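Local coordinates for protein putative O-acetylhomoserine (Thiol)-lyase (Campylobacter jejuni, PDB 4OC9) that probably makes homocysteine from O-acetylhomoserine and sulfide as a pyridoxal phosphate-dependent enzyme of the trans-sulfuration family, at residues D[358-363]-D[416-421]. Numbering follows the deposited sequence.
Sequences DKTQLF and ADLKQA
D417 reaches out from helix 411-422 and grips three successive backbone N-H groups of the turn that follows helix 350-359. Its CG stands anti to the backbone N (chi1 -177°), which carries the carboxylate straight into the turn. OD1 takes the N-H of Q361 on its syn lone pair, with Q361 N 2.7 Å from D417 OD1. D417 OD2 takes two more, from L362 N at 2.8 Å and F363 N at 3.1 Å. L362 N comes from above the carboxylate plane and F363 N nearly along the C-O axis. These bonds probably offset the charge of this buried carboxylate.

The tightly packed side lies beside it. D417 OD2 also sits at the edge of the F363 ring. L418 CD2 lies over one face of the F363 ring in a CH-pi contact, 4.1 Å from the F363 ring centroid. A421 CB packs on T360 CG2. Within the turn, T360 OG1 hydrogen-bonds F363 O.

The outer side is looser and more polar. Q420 folds back, so that Q420 NE2 hydrogen-bonds both D417 OD1 and K359 O, the latter nearly straight at 177°. Q361 NE2 hydrogen-bonds K359 O from the other face of its carbonyl plane. The K359 side chain is modelled in two conformers, so its passage by Q420 OE1 is doubtful.

F363 also packs on I376 of strand 375-377. The contact ties helix 411-422 to the turn between helix 350-359 and short strand 364-365, in the small C-terminal alpha/beta domain known from fold-type I PLP enzymes.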
loop_
_atom_site.group_PDB
_atom_site.type_symbol
_atom_site.label_atom_id
_atom_site.label_comp_id
_atom_site.label_asym_id
_atom_site.label_seq_id
_atom_site.Cartn_x
_atom_site.Cartn_y
_atom_site.Cartn_z
ATOM N N ASP D 358 -7.655 -1.053 -33.381
ATOM C CA ASP D 358 -8.129 -2.403 -33.136
ATOM C C ASP D 358 -7.092 -3.527 -33.426
ATOM O O ASP D 358 -7.296 -4.678 -33.023
ATOM C CB ASP D 358 -9.435 -2.636 -33.938
ATOM C CG ASP D 358 -10.628 -1.712 -33.473
ATOM O OD1 ASP D 358 -10.558 -1.008 -32.442
ATOM O OD2 ASP D 358 -11.677 -1.705 -34.142
ATOM N N LYS D 359 -5.976 -3.175 -34.071
ATOM C CA LYS D 359 -4.924 -4.151 -34.430
ATOM C C LYS D 359 -3.654 -4.215 -33.626
ATOM O O LYS D 359 -2.914 -5.196 -33.747
ATOM C CB LYS D 359 -4.150 -3.704 -35.660
ATOM C CG LYS D 359 -3.684 -4.878 -36.466
ATOM C CD LYS D 359 -4.743 -5.370 -37.446
ATOM C CE LYS D 359 -4.217 -6.566 -38.286
ATOM N NZ LYS D 359 -4.230 -7.814 -37.490
ATOM N N THR D 360 -3.291 -3.108 -32.993
ATOM C CA THR D 360 -2.060 -3.087 -32.224
ATOM C C THR D 360 -2.081 -4.090 -31.111
ATOM O O THR D 360 -3.107 -4.312 -30.510
ATOM C CB THR D 360 -1.711 -1.728 -31.625
ATOM O OG1 THR D 360 -2.812 -1.261 -30.853
ATOM C CG2 THR D 360 -1.369 -0.718 -32.697
ATOM N N GLN D 361 -0.930 -4.718 -30.872
ATOM C CA GLN D 361 -0.755 -5.722 -29.805
ATOM C C GLN D 361 0.104 -5.215 -28.605
ATOM O O GLN D 361 -0.048 -5.710 -27.501
ATOM C CB GLN D 361 -0.153 -7.025 -30.349
ATOM C CG GLN D 361 -0.973 -7.637 -31.472
ATOM C CD GLN D 361 -2.389 -8.012 -31.044
ATOM O OE1 GLN D 361 -2.606 -8.526 -29.938
ATOM N NE2 GLN D 361 -3.362 -7.806 -31.938
ATOM N N LEU D 362 1.022 -4.276 -28.835
ATOM C CA LEU D 362 1.870 -3.700 -27.780
ATOM C C LEU D 362 1.310 -2.355 -27.359
ATOM O O LEU D 362 1.336 -2.026 -26.180
ATOM C CB LEU D 362 3.333 -3.567 -28.187
ATOM C CG LEU D 362 4.057 -4.881 -28.426
ATOM C CD1 LEU D 362 5.489 -4.574 -28.831
ATOM C CD2 LEU D 362 4.017 -5.752 -27.168
ATOM N N PHE D 363 0.892 -1.547 -28.321
ATOM C CA PHE D 363 0.276 -0.290 -27.997
ATOM C C PHE D 363 -1.091 -0.716 -27.475
ATOM O O PHE D 363 -1.862 -1.384 -28.168
ATOM C CB PHE D 363 0.177 0.627 -29.185
ATOM C CG PHE D 363 1.483 1.256 -29.565
ATOM C CD1 PHE D 363 2.414 0.588 -30.346
ATOM C CD2 PHE D 363 1.759 2.552 -29.180
ATOM C CE1 PHE D 363 3.594 1.206 -30.722
ATOM C CE2 PHE D 363 2.951 3.141 -29.529
ATOM C CZ PHE D 363 3.877 2.454 -30.288
ATOM N N ALA D 416 7.491 -2.525 -35.269
ATOM C CA ALA D 416 6.883 -3.690 -35.895
ATOM C C ALA D 416 5.380 -3.807 -35.576
ATOM O O ALA D 416 4.591 -4.202 -36.432
ATOM C CB ALA D 416 7.594 -4.968 -35.462
ATOM N N ASP D 417 4.995 -3.506 -34.343
ATOM C CA ASP D 417 3.588 -3.601 -33.949
ATOM C C ASP D 417 2.798 -2.540 -34.740
ATOM O O ASP D 417 1.708 -2.811 -35.240
ATOM C CB ASP D 417 3.445 -3.389 -32.435
ATOM C CG ASP D 417 2.017 -3.550 -31.951
ATOM O OD1 ASP D 417 1.313 -4.489 -32.392
ATOM O OD2 ASP D 417 1.577 -2.746 -31.094
ATOM N N LEU D 418 3.319 -1.322 -34.818
ATOM C CA LEU D 418 2.627 -0.250 -35.576
ATOM C C LEU D 418 2.607 -0.542 -37.043
ATOM O O LEU D 418 1.635 -0.279 -37.727
ATOM C CB LEU D 418 3.300 1.072 -35.408
ATOM C CG LEU D 418 3.170 1.764 -34.098
ATOM C CD1 LEU D 418 4.054 2.982 -34.096
ATOM C CD2 LEU D 418 1.714 2.158 -33.886
ATOM N N LYS D 419 3.679 -1.148 -37.521
ATOM C CA LYS D 419 3.748 -1.463 -38.912
ATOM C C LYS D 419 2.619 -2.404 -39.310
ATOM O O LYS D 419 1.917 -2.158 -40.291
ATOM C CB LYS D 419 5.087 -2.120 -39.257
ATOM C CG LYS D 419 5.320 -2.334 -40.745
ATOM C CD LYS D 419 6.667 -2.988 -41.003
ATOM C CE LYS D 419 7.094 -2.909 -42.458
ATOM N NZ LYS D 419 6.205 -3.571 -43.432
ATOM N N GLN D 420 2.483 -3.503 -38.595
ATOM C CA GLN D 420 1.445 -4.482 -38.957
ATOM C C GLN D 420 0.050 -3.886 -38.817
ATOM O O GLN D 420 -0.833 -4.198 -39.612
ATOM C CB GLN D 420 1.652 -5.848 -38.239
ATOM C CG GLN D 420 1.513 -5.860 -36.716
ATOM C CD GLN D 420 0.072 -5.781 -36.226
ATOM O OE1 GLN D 420 -0.838 -6.336 -36.843
ATOM N NE2 GLN D 420 -0.126 -5.175 -35.067
ATOM N N ALA D 421 -0.145 -3.009 -37.843
ATOM C CA ALA D 421 -1.468 -2.406 -37.643
ATOM C C ALA D 421 -1.800 -1.449 -38.779
ATOM O O ALA D 421 -2.894 -1.485 -39.355
ATOM C CB ALA D 421 -1.526 -1.712 -36.317
#